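Local coordinates for protein peptidoglycan N-acetylglucosamine deacetylase (Agathobacter rectalis, PDB 5JMU) that probably hydrolyses non-peptide carbon-nitrogen bonds, as the zinc-binding catalytic domain of an enzyme expected to remove acetyl groups from N-acetylglucosamine in peptidoglycan, at residues V15-G18 with N19-Y23; I85-S88 with E89-F93; K160-T164 with E165-Q169. One frame throughout, in Å; residues are numbered along the deposited sequence.

Interaction 1. Residues V15-G18 with N19-Y23; sequences VNPG and NKIIY
I21 reaches back to the turn at P17 and G18, and its side chain can be followed outward from a CB directed at that turn. With CG1 anti to the carbonyl carbon (chi1 -58°), the longer branch runs along the loop while CG2 is turned to Y23. CG1 meets two groups: G18 O at 3.7 Å and, on the apolar side, CG of P17 at 4.1 Å. The tip, CD1, lies 3.5 Å from P17 O, so the end of the isoleucine rests on backbone rather than on the proline ring. CG2 sits above one face of the Y23 ring, displaced toward its rim. The same tyrosine ends at P17, where Y23 OH is 3.4 Å from P17 CB and almost as near P17 CG; the ring and the proline meet at about a right angle.

This turn leads into strand 21-27, a strand of the parallel sheet of the NodB-type polysaccharide deacetylase domain; the strand runs toward the zinc ligand D28, whereas the contact is at the far, entry end. Next to the apolar contacts, N16 OD1 accepts from G18 N (2.9 Å, N-H...O angle 150°), which defines an Asx turn. The donor is tilted 31° from the N16 carbonyl plane. A water adds a second bond to N16 OD1, at 2.8 Å, and donates equally to N19 OD1 at 2.8 Å, tying the two asparagines across the turn. N19 OD1 also accepts from N179 ND2, just before strand 180-186, and N179 OD1 takes the backbone N of K20.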
loop_
_atom_site.group_PDB
_atom_site.type_symbol
_atom_site.label_atom_id
_atom_site.label_comp_id
_atom_site.label_asym_id
_atom_site.label_seq_id
_atom_site.Cartn_x
_atom_site.Cartn_y
_atom_site.Cartn_z
ATOM N N VAL A 15 5.486 -17.415 3.593
ATOM C CA VAL A 15 4.862 -18.553 2.937
ATOM C C VAL A 15 4.761 -18.272 1.455
ATOM O O VAL A 15 4.175 -17.280 1.037
ATOM C CB VAL A 15 3.474 -18.793 3.549
ATOM C CG1 VAL A 15 2.726 -19.942 2.844
ATOM C CG2 VAL A 15 3.620 -19.056 5.006
ATOM N N ASN A 16 5.316 -19.173 0.644
ATOM C CA ASN A 16 5.233 -18.986 -0.800
ATOM C C ASN A 16 3.764 -18.965 -1.276
ATOM O O ASN A 16 3.046 -19.901 -1.004
ATOM C CB ASN A 16 5.997 -20.114 -1.492
ATOM C CG ASN A 16 6.144 -19.865 -2.978
ATOM O OD1 ASN A 16 5.192 -19.992 -3.723
ATOM N ND2 ASN A 16 7.336 -19.503 -3.404
ATOM N N PRO A 17 3.335 -17.887 -1.971
ATOM C CA PRO A 17 1.928 -17.693 -2.349
ATOM C C PRO A 17 1.576 -18.361 -3.656
ATOM O O PRO A 17 0.396 -18.328 -4.020
ATOM C CB PRO A 17 1.806 -16.170 -2.498
ATOM C CG PRO A 17 3.158 -15.775 -3.009
ATOM C CD PRO A 17 4.143 -16.681 -2.238
ATOM N N GLY A 18 2.542 -19.003 -4.328
ATOM C CA GLY A 18 2.263 -19.632 -5.606
ATOM C C GLY A 18 2.850 -18.834 -6.747
ATOM O O GLY A 18 3.747 -18.015 -6.579
ATOM N N ASN A 19 2.306 -19.046 -7.927
ATOM C CA ASN A 19 2.870 -18.410 -9.107
ATOM C C ASN A 19 1.854 -17.488 -9.782
ATOM O O ASN A 19 0.639 -17.703 -9.658
ATOM C CB ASN A 19 3.352 -19.485 -10.071
ATOM C CG ASN A 19 4.441 -20.329 -9.456
ATOM O OD1 ASN A 19 5.383 -19.799 -8.857
ATOM N ND2 ASN A 19 4.258 -21.649 -9.491
ATOM N N LYS A 20 2.374 -16.494 -10.502
ATOM C CA LYS A 20 1.559 -15.482 -11.205
ATOM C C LYS A 20 0.594 -14.836 -10.210
ATOM O O LYS A 20 -0.638 -14.901 -10.356
ATOM C CB LYS A 20 0.851 -16.097 -12.413
ATOM C CG LYS A 20 1.838 -16.414 -13.528
ATOM C CD LYS A 20 1.226 -17.195 -14.672
ATOM C CE LYS A 20 0.488 -16.307 -15.570
ATOM N NZ LYS A 20 0.206 -17.033 -16.836
ATOM N N ILE A 21 1.191 -14.157 -9.225
ATOM C CA ILE A 21 0.447 -13.534 -8.128
ATOM C C ILE A 21 0.462 -12.032 -8.332
ATOM O O ILE A 21 1.504 -11.467 -8.671
ATOM C CB ILE A 21 1.073 -13.856 -6.765
ATOM C CG1 ILE A 21 1.145 -15.385 -6.537
ATOM C CG2 ILE A 21 0.354 -13.097 -5.639
ATOM C CD1 ILE A 21 -0.220 -16.092 -6.621
ATOM N N ILE A 22 -0.679 -11.382 -8.102
ATOM C CA ILE A 22 -0.738 -9.904 -8.084
ATOM C C ILE A 22 -1.346 -9.434 -6.774
ATOM O O ILE A 22 -2.496 -9.802 -6.428
ATOM C CB ILE A 22 -1.563 -9.347 -9.261
ATOM C CG1 ILE A 22 -0.976 -9.835 -10.602
ATOM C CG2 ILE A 22 -1.561 -7.795 -9.205
ATOM C CD1 ILE A 22 -1.876 -9.565 -11.790
ATOM N N TYR A 23 -0.605 -8.576 -6.077
ATOM C CA TYR A 23 -1.146 -7.894 -4.908
ATOM C C TYR A 23 -1.465 -6.489 -5.381
ATOM O O TYR A 23 -0.540 -5.674 -5.546
ATOM C CB TYR A 23 -0.138 -7.856 -3.756
ATOM C CG TYR A 23 0.295 -9.218 -3.210
ATOM C CD1 TYR A 23 -0.453 -9.893 -2.252
ATOM C CD2 TYR A 23 1.524 -9.773 -3.600
ATOM C CE1 TYR A 23 -0.012 -11.115 -1.740
ATOM C CE2 TYR A 23 1.973 -11.003 -3.090
ATOM C CZ TYR A 23 1.203 -11.668 -2.159
ATOM O OH TYR A 23 1.653 -12.875 -1.660
HETATM O O HOH W 1 5.737 -21.035 -6.317
#

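Interaction 2. Residues I85-S88 with E89-F93. With MG (magnesium ion), chain D.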
loop_
_atom_site.group_PDB
_atom_site.type_symbol
_atom_site.label_atom_id
_atom_site.label_comp_id
_atom_site.label_asym_id
_atom_site.label_seq_id
_atom_site.Cartn_x
_atom_site.Cartn_y
_atom_site.Cartn_z
ATOM N N ILE A 85 6.544 14.003 9.561
ATOM C CA ILE A 85 6.829 12.651 10.013
ATOM C C ILE A 85 8.297 12.250 9.902
ATOM O O ILE A 85 8.719 11.271 10.553
ATOM C CB ILE A 85 5.945 11.609 9.250
ATOM C CG1 ILE A 85 6.427 11.479 7.780
ATOM C CG2 ILE A 85 4.472 12.046 9.351
ATOM C CD1 ILE A 85 5.658 10.428 6.923
ATOM N N TYR A 86 9.075 12.936 9.062
ATOM C CA TYR A 86 10.450 12.489 8.896
ATOM C C TYR A 86 11.460 13.414 9.605
ATOM O O TYR A 86 12.669 13.370 9.324
ATOM C CB TYR A 86 10.801 12.343 7.405
ATOM C CG TYR A 86 10.176 11.114 6.742
ATOM C CD1 TYR A 86 10.149 9.876 7.387
ATOM C CD2 TYR A 86 9.645 11.195 5.425
ATOM C CE1 TYR A 86 9.592 8.763 6.775
ATOM C CE2 TYR A 86 9.111 10.085 4.803
ATOM C CZ TYR A 86 9.123 8.870 5.477
ATOM O OH TYR A 86 8.621 7.717 4.926
ATOM N N THR A 87 10.983 14.227 10.545
ATOM C CA THR A 87 11.920 15.087 11.277
ATOM C C THR A 87 12.634 14.298 12.411
ATOM O O THR A 87 13.711 14.692 12.855
ATOM C CB THR A 87 11.219 16.288 11.874
ATOM O OG1 THR A 87 10.114 15.851 12.672
ATOM C CG2 THR A 87 10.709 17.192 10.766
ATOM N N SER A 88 12.042 13.208 12.910
ATOM C CA SER A 88 12.698 12.426 13.956
ATOM C C SER A 88 12.015 11.060 13.997
ATOM O O SER A 88 10.883 10.940 13.547
ATOM C CB SER A 88 12.602 13.100 15.326
ATOM O OG SER A 88 11.265 13.135 15.766
ATOM N N GLU A 89 12.691 10.045 14.545
ATOM C CA GLU A 89 12.037 8.758 14.793
ATOM C C GLU A 89 10.766 8.939 15.644
ATOM O O GLU A 89 9.754 8.289 15.394
ATOM C CB GLU A 89 13.009 7.820 15.540
ATOM C CG GLU A 89 14.184 7.368 14.680
ATOM C CD GLU A 89 15.379 6.858 15.509
ATOM O OE1 GLU A 89 15.222 6.095 16.580
ATOM O OE2 GLU A 89 16.472 7.219 14.996
ATOM N N GLN A 90 10.852 9.786 16.659
ATOM C CA GLN A 90 9.732 10.003 17.554
ATOM C C GLN A 90 8.509 10.575 16.811
ATOM O O GLN A 90 7.379 10.123 17.031
ATOM C CB GLN A 90 10.190 10.901 18.709
ATOM C CG GLN A 90 11.214 10.208 19.668
ATOM C CD GLN A 90 12.687 10.151 19.133
ATOM O OE1 GLN A 90 13.066 10.829 18.134
ATOM N NE2 GLN A 90 13.524 9.348 19.823
ATOM N N ALA A 91 8.744 11.558 15.935
ATOM C CA ALA A 91 7.649 12.131 15.146
ATOM C C ALA A 91 7.046 11.103 14.200
ATOM O O ALA A 91 5.828 11.044 14.020
ATOM C CB ALA A 91 8.178 13.343 14.361
ATOM N N PHE A 92 7.882 10.263 13.594
ATOM C CA PHE A 92 7.381 9.240 12.696
ATOM C C PHE A 92 6.445 8.308 13.435
ATOM O O PHE A 92 5.346 8.028 12.943
ATOM C CB PHE A 92 8.533 8.446 12.082
ATOM C CG PHE A 92 8.047 7.356 11.181
ATOM C CD1 PHE A 92 7.672 7.680 9.897
ATOM C CD2 PHE A 92 7.907 6.060 11.661
ATOM C CE1 PHE A 92 7.171 6.697 9.038
ATOM C CE2 PHE A 92 7.397 5.047 10.820
ATOM C CZ PHE A 92 7.055 5.372 9.526
ATOM N N PHE A 93 6.876 7.831 14.607
ATOM C CA PHE A 93 6.048 6.842 15.308
ATOM C C PHE A 93 4.852 7.503 15.959
ATOM O O PHE A 93 3.813 6.855 16.059
ATOM C CB PHE A 93 6.875 6.033 16.325
ATOM C CG PHE A 93 7.694 4.975 15.651
ATOM C CD1 PHE A 93 7.063 3.920 15.005
ATOM C CD2 PHE A 93 9.086 5.087 15.561
ATOM C CE1 PHE A 93 7.814 2.935 14.327
ATOM C CE2 PHE A 93 9.836 4.112 14.901
ATOM C CZ PHE A 93 9.205 3.052 14.282
HETATM MG MG MG D . 16.774 4.811 17.565
HETATM O O HOH W 2 18.142 6.104 16.610
HETATM O O HOH W 3 16.795 3.637 15.825
HETATM O O HOH W 4 15.277 3.561 18.278
#
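S88 OG accepts the backbone N of A91 at 3.0 Å, with an N-H...O angle of 162°. This is an N-cap bond: S88 immediately precedes helix 89-107 of the deacetylase domain, and its first torsion sets OG between the backbone N and the carbonyl carbon, where it can take an N-H of the first turn. The S88 carbonyl continues the pattern, with O accepting from F92 N at 3.1 Å. The A91 methyl lies close beside the cap; T87 OG1 also touches that methyl, and itself bonds Q84 O.

Further along, F92 folds against the end of helix 82-85. F92 CG is anti to the backbone N (chi1 178°), which turns the ring edge to I85 O; that oxygen lies in the ring plane, 3.2 Å from F92 CB. Y86 and F92 point the same way, side by side and rim to rim: their planes differ by 4° and their centroids are 6.0 Å apart, so neither ring covers the other. Y86 CE1 to F92 CD1 is the nearest approach of the two rings, at 3.8 Å, and Y86 OH goes on to bond P117 O.

E89 turns outward from the same first turn to a magnesium ion, which OE1 binds at 2.2 Å, while OE2 accepts a hydrogen bond of 2.6 Å from water 2, itself a ligand of that ion.

Interaction 3. Residues K160-T164 with E165-Q169; sequences KPIST and EQVVQ
I162 and Q166 are laid across each other at an oblique angle, with I162 CB 3.4 Å from the amide oxygen OE1 of the glutamine. Against V167 the isoleucine is turned differently: those two side chains meet at about a right angle, and CD1 of I162 touches CG2 of V167 at 3.8 Å. In I162 a chi1 of 56° puts CG1 between the backbone N and the carbonyl carbon, and the extended chain beyond it (chi2 175°) brings CD1 to V167. I162 and V167 both also pack on F191 of helix 190-193, so this apolar contact links helix 164-175 to that helix.

Q166 leans back over S163, its chain extended beyond CG, and the pair forms a capping box at the start of helix 164-175. One half is S163 OG accepting from Q166 N at 3.0 Å. In the other, Q166 OE1 takes S163 N at 2.9 Å with an N-H...O angle of 172°, the donor lying in the amide carbonyl plane on a lone pair. A weak bond from S163 OG to the same OE1 adds to it. The glutamine adopts two conformations, so the contacts and bonds of OE1 hold for one of them and are less certain than the S163 OG to Q166 N bond.

T164 points its CB away from the following turn. Its OG1 bonds F191 O, while its own carbonyl accepts V168 N at 3.0 Å in ordinary helical fashion; V168 CG2 lies alongside that oxygen. On the outer surface E165, bent at chi2, runs along the helix, and Q169 NE2 comes to E165 OE2 almost in line with the C-O bond, at 2.8 Å. The carboxylate oxygen lies close to the amide plane of Q169.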
loop_
_atom_site.group_PDB
_atom_site.type_symbol
_atom_site.label_atom_id
_atom_site.label_comp_id
_atom_site.label_asym_id
_atom_site.label_seq_id
_atom_site.Cartn_x
_atom_site.Cartn_y
_atom_site.Cartn_z
ATOM N N LYS A 160 1.603 15.393 -13.389
ATOM C CA LYS A 160 0.629 15.468 -14.469
ATOM C C LYS A 160 0.014 14.086 -14.614
ATOM O O LYS A 160 0.742 13.122 -14.856
ATOM C CB LYS A 160 1.280 15.886 -15.781
ATOM N N PRO A 161 -1.317 13.970 -14.442
ATOM C CA PRO A 161 -1.962 12.651 -14.515
ATOM C C PRO A 161 -1.839 12.026 -15.897
ATOM O O PRO A 161 -1.770 12.746 -16.882
ATOM C CB PRO A 161 -3.433 12.951 -14.211
ATOM C CG PRO A 161 -3.411 14.318 -13.553
ATOM C CD PRO A 161 -2.302 15.041 -14.220
ATOM N N ILE A 162 -1.815 10.693 -15.951
ATOM C CA ILE A 162 -1.858 9.993 -17.230
ATOM C C ILE A 162 -3.285 9.498 -17.407
ATOM O O ILE A 162 -4.133 9.675 -16.515
ATOM C CB ILE A 162 -0.837 8.833 -17.277
ATOM C CG1 ILE A 162 -1.064 7.868 -16.107
ATOM C CG2 ILE A 162 0.566 9.407 -17.214
ATOM C CD1 ILE A 162 -0.179 6.618 -16.143
ATOM N N SER A 163 -3.577 8.887 -18.541
ATOM C CA SER A 163 -4.930 8.434 -18.769
ATOM C C SER A 163 -5.199 7.100 -18.078
ATOM O O SER A 163 -4.279 6.360 -17.679
ATOM C CB SER A 163 -5.189 8.289 -20.256
ATOM O OG SER A 163 -4.495 7.161 -20.754
ATOM N N THR A 164 -6.488 6.820 -17.923
ATOM C CA THR A 164 -6.882 5.535 -17.402
ATOM C C THR A 164 -6.285 4.412 -18.232
ATOM O O THR A 164 -5.756 3.421 -17.671
ATOM C CB THR A 164 -8.403 5.416 -17.358
ATOM O OG1 THR A 164 -8.894 6.297 -16.347
ATOM C CG2 THR A 164 -8.837 3.967 -16.975
ATOM N N GLU A 165 -6.359 4.547 -19.558
ATOM C CA GLU A 165 -5.808 3.520 -20.428
ATOM C C GLU A 165 -4.311 3.358 -20.224
ATOM O O GLU A 165 -3.793 2.228 -20.287
ATOM C CB GLU A 165 -6.117 3.843 -21.889
ATOM C CG GLU A 165 -5.726 2.720 -22.853
ATOM C CD GLU A 165 -6.236 1.323 -22.407
ATOM O OE1 GLU A 165 -7.464 1.159 -22.156
ATOM O OE2 GLU A 165 -5.393 0.391 -22.297
ATOM N N GLN A 166 -3.592 4.455 -19.962
ATOM C CA GLN A 166 -2.166 4.329 -19.733
ATOM C C GLN A 166 -1.874 3.590 -18.413
ATOM O O GLN A 166 -0.902 2.805 -18.334
ATOM C CB GLN A 166 -1.528 5.716 -19.767
ATOM C CG GLN A 166 -1.541 6.379 -21.155
ATOM C CD GLN A 166 -0.977 7.813 -21.163
ATOM O OE1 GLN A 166 -1.559 8.733 -20.583
ATOM N NE2 GLN A 166 0.169 7.995 -21.819
ATOM N N VAL A 167 -2.711 3.807 -17.384
ATOM C CA VAL A 167 -2.538 3.087 -16.122
ATOM C C VAL A 167 -2.740 1.597 -16.379
ATOM O O VAL A 167 -1.970 0.755 -15.907
ATOM C CB VAL A 167 -3.514 3.588 -15.007
ATOM C CG1 VAL A 167 -3.447 2.680 -13.762
ATOM C CG2 VAL A 167 -3.235 5.042 -14.605
ATOM N N VAL A 168 -3.783 1.265 -17.141
ATOM C CA VAL A 168 -4.031 -0.140 -17.451
ATOM C C VAL A 168 -2.778 -0.766 -18.097
ATOM O O VAL A 168 -2.305 -1.831 -17.674
ATOM C CB VAL A 168 -5.274 -0.308 -18.368
ATOM C CG1 VAL A 168 -5.400 -1.786 -18.789
ATOM C CG2 VAL A 168 -6.543 0.150 -17.604
ATOM N N GLN A 169 -2.248 -0.115 -19.121
ATOM C CA GLN A 169 -1.110 -0.654 -19.857
ATOM C C GLN A 169 0.135 -0.718 -18.973
ATOM O O GLN A 169 0.906 -1.658 -19.067
ATOM C CB GLN A 169 -0.810 0.185 -21.099
ATOM C CG GLN A 169 -1.914 0.063 -22.140
ATOM C CD GLN A 169 -2.235 -1.388 -22.446
ATOM O OE1 GLN A 169 -1.327 -2.199 -22.672
ATOM N NE2 GLN A 169 -3.525 -1.731 -22.440
#

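In the fold
Along the chain the three contacts come in series, each at the entry to a regular element: strand 21-27, helix 89-107 and helix 164-175. None touches another. The centres of interactions 1 and 2 are about 33 Å apart, on opposite sides of the chain's centre; those of 2 and 3 are about 34 Å apart, and those of 1 and 3 about 26 Å. Helix 164-175 is followed by strand 180-186, which pairs in parallel with strand 21-27, relating interactions 1 and 3. Interactions 2 and 3 both cap helix starts within the NodB homology domain, but only interaction 2 is close to the metal sites, the I85 side chain being about 9 Å from the zinc ion.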